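PDB 4DXF: staphylococcal enterotoxin-like toxin from Staphylococcus aureus, which is a superantigen-like protein that binds carbohydrate, probably sialylated host glycans as in related staphylococcal superantigen-like toxins. Local coordinates for residues R74-L82 with S93-N101; L155-I164 with K173-K181. All coordinates share one frame; numbering follows the deposited sequence.

Interactions 1 and 2 each join two antiparallel strands of a hairpin, one in the OB-fold domain and one in the beta-grasp domain; their centres lie about 24 Å apart on opposite sides of the chain's centre, and their nearest atoms about 7 Å apart. Interaction 1 is the more buried, with 12 of its 15 touching residues inside the protein, yet much of its chemistry is polar: serine hydroxyls, an aspartate and waters bridging the strands. Interaction 2 lies at an outer strand of its sheet and is partly buried; leucine, isoleucine and phenylalanine pack on its inner side, while the outer carries charged side chains and a bridging water. Helix 138-153 touches side chains of both.

Interaction 1. Residues R74-L82 with S93-N101; sequences RNVDVFVVL and SVGGITKSN
Ser93, Asp77 and Ser100 bury the largest areas in this contact, and each also makes a polar contact across the strands. Ser93 points its side chain at 74-82; with OG anti to its backbone N (chi1 -178°), the hydroxyl accepts a bond from Val81 N, Ser93 OG to Val81 N being 3.0 Å, while Ser93 CB packs on Val80 CG1 at 3.7 Å. Water 2 donates to Phe79 O and Gly95 O and accepts from Ser93 OG, joining the strands where strand 92-99 is interrupted at Gly95 and Gly96. Direct backbone bonding between the strands begins with Phe79 N to Gly96 O, a hydrogen bond of 2.9 Å, and Asp77 and Thr98 form a hydrogen-bonded antiparallel pair. The hairpin belongs to the OB-fold domain, where strand 28-31 flanks 76-80 and strand 56-59 flanks 92-99. Val76 CG1 meets Ile97 CG2 at 3.8 Å. Towards the other end, Ser100 OG donates to Asp77 OD1 over 2.7 Å, approaching from above the carboxylate plane (48° out of it). Asn32 N also bonds OD1, and Lys133 forms a salt bridge with OD2, so both oxygens of this buried carboxylate are held, which would probably favour its charged form. Water 1 links Asp77 OD2, at 2.6 Å, to Asn101 N.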
loop_
_atom_site.group_PDB
_atom_site.type_symbol
_atom_site.label_atom_id
_atom_site.label_comp_id
_atom_site.label_asym_id
_atom_site.label_seq_id
_atom_site.Cartn_x
_atom_site.Cartn_y
_atom_site.Cartn_z
ATOM N N ARG A 74 -13.844 16.183 0.470
ATOM C CA ARG A 74 -13.394 16.530 -0.884
ATOM C C ARG A 74 -11.871 16.377 -0.995
ATOM O O ARG A 74 -11.202 16.207 0.003
ATOM C CB ARG A 74 -13.946 17.961 -1.237
ATOM C CG ARG A 74 -15.494 17.904 -1.246
ATOM C CD ARG A 74 -16.159 19.295 -1.691
ATOM N NE ARG A 74 -16.008 19.321 -3.146
ATOM C CZ ARG A 74 -16.858 18.834 -4.030
ATOM N NH1 ARG A 74 -18.032 18.271 -3.705
ATOM N NH2 ARG A 74 -16.496 18.872 -5.287
ATOM N N ASN A 75 -11.284 16.380 -2.207
ATOM C CA ASN A 75 -9.819 16.319 -2.307
ATOM C C ASN A 75 -9.240 15.060 -1.663
ATOM O O ASN A 75 -8.292 15.146 -0.889
ATOM C CB ASN A 75 -9.083 17.441 -1.633
ATOM C CG ASN A 75 -9.358 18.797 -2.282
ATOM O OD1 ASN A 75 -9.721 19.751 -1.584
ATOM N ND2 ASN A 75 -9.193 18.878 -3.586
ATOM N N VAL A 76 -9.906 13.993 -1.995
ATOM C CA VAL A 76 -9.518 12.604 -1.634
ATOM C C VAL A 76 -8.873 11.894 -2.845
ATOM O O VAL A 76 -9.406 11.919 -3.972
ATOM C CB VAL A 76 -10.809 11.921 -1.121
ATOM C CG1 VAL A 76 -10.658 10.391 -1.005
ATOM C CG2 VAL A 76 -11.077 12.600 0.227
ATOM N N ASP A 77 -7.770 11.161 -2.541
ATOM C CA ASP A 77 -7.110 10.274 -3.491
ATOM C C ASP A 77 -7.235 8.878 -2.780
ATOM O O ASP A 77 -7.144 8.855 -1.563
ATOM C CB ASP A 77 -5.629 10.596 -3.573
ATOM C CG ASP A 77 -5.311 11.793 -4.457
ATOM O OD1 ASP A 77 -6.296 12.492 -4.825
ATOM O OD2 ASP A 77 -4.111 11.989 -4.746
ATOM N N VAL A 78 -7.475 7.837 -3.544
ATOM C CA VAL A 78 -7.519 6.453 -2.969
ATOM C C VAL A 78 -6.688 5.542 -3.814
ATOM O O VAL A 78 -6.780 5.527 -5.075
ATOM C CB VAL A 78 -8.964 5.954 -2.886
ATOM C CG1 VAL A 78 -9.014 4.625 -2.057
ATOM C CG2 VAL A 78 -9.888 6.960 -2.160
ATOM N N PHE A 79 -5.836 4.747 -3.100
ATOM C CA PHE A 79 -5.128 3.676 -3.751
ATOM C C PHE A 79 -5.995 2.430 -3.385
ATOM O O PHE A 79 -6.116 2.147 -2.155
ATOM C CB PHE A 79 -3.700 3.604 -3.161
ATOM C CG PHE A 79 -2.926 2.448 -3.744
ATOM C CD1 PHE A 79 -2.441 2.524 -5.037
ATOM C CD2 PHE A 79 -2.758 1.286 -3.020
ATOM C CE1 PHE A 79 -1.771 1.392 -5.666
ATOM C CE2 PHE A 79 -2.127 0.142 -3.604
ATOM C CZ PHE A 79 -1.595 0.192 -4.906
ATOM N N VAL A 80 -6.473 1.738 -4.407
ATOM C CA VAL A 80 -7.467 0.652 -4.327
ATOM C C VAL A 80 -6.825 -0.658 -4.740
ATOM O O VAL A 80 -6.276 -0.776 -5.815
ATOM C CB VAL A 80 -8.739 0.928 -5.204
ATOM C CG1 VAL A 80 -9.742 -0.274 -5.255
ATOM C CG2 VAL A 80 -9.414 2.162 -4.729
ATOM N N VAL A 81 -7.077 -1.675 -3.900
ATOM C CA VAL A 81 -6.789 -3.051 -4.302
ATOM C C VAL A 81 -8.111 -3.801 -3.996
ATOM O O VAL A 81 -8.437 -3.926 -2.797
ATOM C CB VAL A 81 -5.626 -3.632 -3.407
ATOM C CG1 VAL A 81 -5.378 -5.142 -3.819
ATOM C CG2 VAL A 81 -4.332 -2.879 -3.623
ATOM N N LEU A 82 -8.880 -4.182 -5.019
ATOM C CA LEU A 82 -10.227 -4.771 -4.800
ATOM C C LEU A 82 -9.966 -6.162 -4.163
ATOM O O LEU A 82 -9.019 -6.851 -4.557
ATOM C CB LEU A 82 -11.004 -4.948 -6.047
ATOM C CG LEU A 82 -11.356 -3.645 -6.790
ATOM C CD1 LEU A 82 -11.973 -3.995 -8.100
ATOM C CD2 LEU A 82 -12.299 -2.924 -5.805
ATOM N N SER A 93 -12.246 -2.299 -0.842
ATOM C CA SER A 93 -10.835 -2.058 -0.583
ATOM C C SER A 93 -10.578 -1.468 0.807
ATOM O O SER A 93 -11.476 -0.868 1.472
ATOM C CB SER A 93 -10.219 -1.241 -1.755
ATOM O OG SER A 93 -8.869 -1.027 -1.565
ATOM N N VAL A 94 -9.366 -1.630 1.327
ATOM C CA VAL A 94 -9.090 -1.268 2.694
ATOM C C VAL A 94 -8.074 -0.154 2.846
ATOM O O VAL A 94 -6.938 -0.319 2.387
ATOM C CB VAL A 94 -8.579 -2.525 3.482
ATOM C CG1 VAL A 94 -8.309 -2.118 4.894
ATOM C CG2 VAL A 94 -9.635 -3.609 3.373
ATOM N N GLY A 95 -8.442 0.997 3.451
ATOM C CA GLY A 95 -7.445 2.044 3.711
ATOM C C GLY A 95 -7.049 2.744 2.395
ATOM O O GLY A 95 -7.845 2.709 1.462
ATOM N N GLY A 96 -5.822 3.306 2.364
ATOM C CA GLY A 96 -5.251 3.857 1.127
ATOM C C GLY A 96 -5.788 5.244 0.816
ATOM O O GLY A 96 -5.642 5.711 -0.320
ATOM N N ILE A 97 -6.408 5.889 1.811
ATOM C CA ILE A 97 -7.015 7.274 1.526
ATOM C C ILE A 97 -6.061 8.300 1.890
ATOM O O ILE A 97 -5.514 8.280 3.040
ATOM C CB ILE A 97 -8.312 7.493 2.372
ATOM C CG1 ILE A 97 -9.273 6.381 2.086
ATOM C CG2 ILE A 97 -8.932 8.868 1.981
ATOM C CD1 ILE A 97 -10.444 6.255 3.095
ATOM N N THR A 98 -5.832 9.293 0.965
ATOM C CA THR A 98 -4.869 10.319 1.229
ATOM C C THR A 98 -5.482 11.698 0.717
ATOM O O THR A 98 -6.450 11.661 0.043
ATOM C CB THR A 98 -3.541 10.161 0.428
ATOM O OG1 THR A 98 -3.774 9.988 -0.935
ATOM C CG2 THR A 98 -2.770 8.847 0.959
ATOM N N LYS A 99 -4.858 12.770 1.109
ATOM C CA LYS A 99 -5.173 14.116 0.614
ATOM C C LYS A 99 -4.578 14.291 -0.781
ATOM O O LYS A 99 -3.440 13.998 -1.025
ATOM C CB LYS A 99 -4.586 15.191 1.524
ATOM C CG LYS A 99 -5.112 16.602 1.139
ATOM C CD LYS A 99 -5.035 17.578 2.346
ATOM C CE LYS A 99 -3.704 18.376 2.393
ATOM N NZ LYS A 99 -3.723 19.633 1.546
ATOM N N SER A 100 -5.376 14.821 -1.695
ATOM C CA SER A 100 -4.911 15.086 -3.065
ATOM C C SER A 100 -3.760 16.118 -3.063
ATOM O O SER A 100 -3.648 16.947 -2.183
ATOM C CB SER A 100 -6.107 15.652 -3.894
ATOM O OG SER A 100 -7.250 14.810 -3.878
ATOM N N ASN A 101 -2.901 16.048 -4.061
ATOM C CA ASN A 101 -1.807 16.988 -4.238
ATOM C C ASN A 101 -2.348 18.435 -4.252
ATOM O O ASN A 101 -3.441 18.662 -4.746
ATOM C CB ASN A 101 -1.201 16.730 -5.599
ATOM C CG ASN A 101 -0.231 15.536 -5.573
ATOM O OD1 ASN A 101 -0.114 14.874 -4.547
ATOM N ND2 ASN A 101 0.435 15.285 -6.661
HETATM O O HOH W 1 -3.353 14.075 -6.156
HETATM O O HOH W 2 -8.317 1.446 -0.784
HETATM O O HOH W 3 -7.728 -3.624 -0.112
#

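Interaction 2. Residues L155-I164 with K173-K181; sequences LYGNVGSGKI and KYTFELHKK
Leu178 presses its side chain against 155-164 where the hairpin of strands 162-168 and 173-177 runs out, at the margin of the beta-grasp sheet. The tight part is on the inner side. Leu178 CD2 lies 3.7 Å from Ile164 CD1, the two side chains crossing at about a right angle, while its other branch, CD1, reaches Leu155 CD1 at 4.0 Å. CG anti to the carbonyl carbon (chi1 -57°) places this fork beside the Gly162-Lys163 backbone, with CD1 3.6 Å from Lys163 N. Ile164 also turns CG2 to Phe176 CD2 at 3.9 Å, within the hydrogen-bonded antiparallel pair Ile164-Phe176. Helix 138-153 and strand 196-203 supply further neighbours to this apolar layer, including Leu149 and Ile203.

The opposite face, bearing Lys163 and Glu177, is looser. Lys163 NZ and Glu177 OE2 stand 6.8 Å apart, so these opposite charges do not touch. Water 4 links the two segments here through other atoms: it accepts from Gly162 N and His179 N, sits at the edge of the imidazole in its plane, 2.6 Å from His179 ND1, and reaches Glu177 OE1 only weakly.

Beyond the strands, Leu155 CG lies over the centre of the Tyr156 ring. Tyr156 OH, which also bonds Arg146, donates to Leu178 O over 2.6 Å, in the carbonyl plane and on a lone pair (C=O...O angle 131°).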
loop_
_atom_site.group_PDB
_atom_site.type_symbol
_atom_site.label_atom_id
_atom_site.label_comp_id
_atom_site.label_asym_id
_atom_site.label_seq_id
_atom_site.Cartn_x
_atom_site.Cartn_y
_atom_site.Cartn_z
ATOM N N LEU A 155 10.611 -12.315 -5.074
ATOM C CA LEU A 155 10.030 -12.451 -3.769
ATOM C C LEU A 155 8.847 -13.369 -3.832
ATOM O O LEU A 155 8.044 -13.370 -4.767
ATOM C CB LEU A 155 9.587 -11.095 -3.181
ATOM C CG LEU A 155 8.948 -11.184 -1.779
ATOM C CD1 LEU A 155 9.956 -11.304 -0.691
ATOM C CD2 LEU A 155 8.242 -9.778 -1.701
ATOM N N TYR A 156 8.759 -14.179 -2.800
ATOM C CA TYR A 156 7.734 -15.215 -2.664
ATOM C C TYR A 156 7.891 -16.334 -3.677
ATOM O O TYR A 156 6.940 -17.065 -3.930
ATOM C CB TYR A 156 6.295 -14.682 -2.599
ATOM C CG TYR A 156 6.111 -13.607 -1.549
ATOM C CD1 TYR A 156 6.634 -13.745 -0.252
ATOM C CD2 TYR A 156 5.412 -12.417 -1.864
ATOM C CE1 TYR A 156 6.460 -12.745 0.734
ATOM C CE2 TYR A 156 5.236 -11.425 -0.904
ATOM C CZ TYR A 156 5.780 -11.537 0.368
ATOM O OH TYR A 156 5.691 -10.579 1.411
ATOM N N GLY A 157 9.110 -16.458 -4.201
ATOM C CA GLY A 157 9.458 -17.531 -5.131
ATOM C C GLY A 157 10.178 -18.585 -4.313
ATOM O O GLY A 157 9.531 -19.421 -3.691
ATOM N N ASN A 158 11.507 -18.441 -4.270
ATOM C CA ASN A 158 12.491 -19.197 -3.493
ATOM C C ASN A 158 12.471 -18.785 -2.013
ATOM O O ASN A 158 12.529 -19.645 -1.117
ATOM C CB ASN A 158 13.906 -18.921 -4.080
ATOM C CG ASN A 158 14.141 -17.344 -4.418
ATOM O OD1 ASN A 158 13.268 -16.489 -4.135
ATOM N ND2 ASN A 158 15.307 -16.993 -5.010
ATOM N N VAL A 159 12.357 -17.472 -1.748
ATOM C CA VAL A 159 12.435 -16.934 -0.375
ATOM C C VAL A 159 11.311 -15.888 -0.164
ATOM O O VAL A 159 10.883 -15.233 -1.135
ATOM C CB VAL A 159 13.807 -16.281 -0.005
ATOM C CG1 VAL A 159 14.921 -17.352 0.303
ATOM C CG2 VAL A 159 14.271 -15.273 -1.057
ATOM N N GLY A 160 10.842 -15.766 1.071
ATOM C CA GLY A 160 9.633 -14.921 1.345
ATOM C C GLY A 160 9.567 -14.277 2.714
ATOM O O GLY A 160 8.485 -14.131 3.246
ATOM N N SER A 161 10.719 -13.884 3.261
ATOM C CA SER A 161 10.821 -13.252 4.550
ATOM C C SER A 161 11.774 -12.065 4.432
ATOM O O SER A 161 12.447 -11.920 3.389
ATOM C CB SER A 161 11.307 -14.279 5.603
ATOM O OG SER A 161 11.487 -13.609 6.839
ATOM N N GLY A 162 11.792 -11.206 5.459
ATOM C CA GLY A 162 12.709 -10.061 5.563
ATOM C C GLY A 162 11.830 -8.813 5.705
ATOM O O GLY A 162 10.749 -8.884 6.292
ATOM N N LYS A 163 12.312 -7.719 5.180
ATOM C CA LYS A 163 11.596 -6.420 5.446
ATOM C C LYS A 163 11.859 -5.361 4.402
ATOM O O LYS A 163 12.916 -5.319 3.767
ATOM C CB LYS A 163 11.964 -5.896 6.820
ATOM C CG LYS A 163 13.404 -5.494 6.955
ATOM C CD LYS A 163 13.770 -5.236 8.445
ATOM C CE LYS A 163 15.194 -4.669 8.590
ATOM N NZ LYS A 163 16.253 -5.381 7.812
ATOM N N ILE A 164 10.848 -4.476 4.247
ATOM C CA ILE A 164 11.096 -3.234 3.561
ATOM C C ILE A 164 11.122 -2.068 4.609
ATOM O O ILE A 164 10.273 -2.043 5.544
ATOM C CB ILE A 164 9.941 -2.974 2.631
ATOM C CG1 ILE A 164 9.871 -3.963 1.451
ATOM C CG2 ILE A 164 10.012 -1.485 2.156
ATOM C CD1 ILE A 164 8.412 -4.088 1.050
ATOM N N LYS A 173 11.503 6.489 10.183
ATOM C CA LYS A 173 11.414 5.300 9.320
ATOM C C LYS A 173 10.114 4.513 9.519
ATOM O O LYS A 173 9.524 4.596 10.586
ATOM C CB LYS A 173 12.654 4.386 9.513
ATOM C CG LYS A 173 12.479 3.285 10.556
ATOM C CD LYS A 173 13.835 2.569 10.792
ATOM C CE LYS A 173 14.084 2.367 12.281
ATOM N NZ LYS A 173 12.986 1.557 12.824
ATOM N N TYR A 174 9.653 3.774 8.505
ATOM C CA TYR A 174 8.535 2.799 8.569
ATOM C C TYR A 174 8.958 1.449 8.010
ATOM O O TYR A 174 9.657 1.412 6.974
ATOM C CB TYR A 174 7.390 3.233 7.643
ATOM C CG TYR A 174 6.905 4.589 8.090
ATOM C CD1 TYR A 174 7.495 5.768 7.607
ATOM C CD2 TYR A 174 5.909 4.669 9.028
ATOM C CE1 TYR A 174 7.033 7.039 8.087
ATOM C CE2 TYR A 174 5.463 5.881 9.486
ATOM C CZ TYR A 174 6.025 7.032 9.042
ATOM O OH TYR A 174 5.498 8.199 9.568
ATOM N N THR A 175 8.463 0.387 8.633
ATOM C CA THR A 175 8.915 -0.997 8.323
ATOM C C THR A 175 7.775 -1.929 7.991
ATOM O O THR A 175 6.741 -2.002 8.713
ATOM C CB THR A 175 9.805 -1.560 9.517
ATOM O OG1 THR A 175 10.920 -0.684 9.675
ATOM C CG2 THR A 175 10.280 -2.982 9.190
ATOM N N PHE A 176 7.965 -2.752 6.950
ATOM C CA PHE A 176 6.980 -3.738 6.546
ATOM C C PHE A 176 7.664 -5.118 6.549
ATOM O O PHE A 176 8.560 -5.338 5.766
ATOM C CB PHE A 176 6.495 -3.513 5.119
ATOM C CG PHE A 176 6.070 -2.088 4.817
ATOM C CD1 PHE A 176 5.295 -1.388 5.712
ATOM C CD2 PHE A 176 6.433 -1.504 3.589
ATOM C CE1 PHE A 176 4.885 -0.048 5.393
ATOM C CE2 PHE A 176 6.065 -0.200 3.263
ATOM C CZ PHE A 176 5.304 0.552 4.151
ATOM N N GLU A 177 7.292 -5.981 7.486
ATOM C CA GLU A 177 7.815 -7.389 7.519
ATOM C C GLU A 177 7.199 -8.171 6.416
ATOM O O GLU A 177 5.997 -8.182 6.223
ATOM C CB GLU A 177 7.475 -8.033 8.915
ATOM C CG GLU A 177 8.101 -7.259 10.049
ATOM C CD GLU A 177 9.654 -7.409 10.154
ATOM O OE1 GLU A 177 10.260 -8.361 9.602
ATOM O OE2 GLU A 177 10.303 -6.572 10.799
ATOM N N LEU A 178 8.050 -8.784 5.586
ATOM C CA LEU A 178 7.597 -9.490 4.398
ATOM C C LEU A 178 6.964 -10.869 4.660
ATOM O O LEU A 178 6.328 -11.380 3.809
ATOM C CB LEU A 178 8.781 -9.605 3.391
ATOM C CG LEU A 178 9.400 -8.253 2.990
ATOM C CD1 LEU A 178 10.608 -8.612 2.178
ATOM C CD2 LEU A 178 8.334 -7.602 2.147
ATOM N N HIS A 179 7.108 -11.454 5.852
ATOM C CA HIS A 179 6.491 -12.783 6.057
ATOM C C HIS A 179 4.984 -12.729 6.305
ATOM O O HIS A 179 4.328 -13.782 6.431
ATOM C CB HIS A 179 7.170 -13.508 7.266
ATOM C CG HIS A 179 6.900 -12.867 8.589
ATOM N ND1 HIS A 179 7.718 -11.900 9.126
ATOM C CD2 HIS A 179 5.887 -13.049 9.481
ATOM C CE1 HIS A 179 7.216 -11.502 10.281
ATOM N NE2 HIS A 179 6.118 -12.199 10.525
ATOM N N LYS A 180 4.410 -11.519 6.446
ATOM C CA LYS A 180 2.976 -11.420 6.746
ATOM C C LYS A 180 2.376 -10.315 5.864
ATOM O O LYS A 180 3.127 -9.488 5.407
ATOM C CB LYS A 180 2.720 -11.111 8.244
ATOM C CG LYS A 180 3.410 -9.886 8.852
ATOM C CD LYS A 180 2.953 -9.771 10.348
ATOM C CE LYS A 180 3.538 -8.516 10.982
ATOM N NZ LYS A 180 3.070 -8.305 12.426
ATOM N N LYS A 181 1.090 -10.391 5.558
ATOM C CA LYS A 181 0.446 -9.235 4.821
ATOM C C LYS A 181 0.540 -7.963 5.714
ATOM O O LYS A 181 0.609 -8.041 6.990
ATOM C CB LYS A 181 -0.985 -9.608 4.458
ATOM C CG LYS A 181 -1.817 -8.523 3.847
ATOM C CD LYS A 181 -3.261 -8.748 4.202
ATOM C CE LYS A 181 -4.093 -9.055 3.034
ATOM N NZ LYS A 181 -5.541 -8.783 3.374
HETATM O O HOH W 4 9.713 -11.123 7.679
#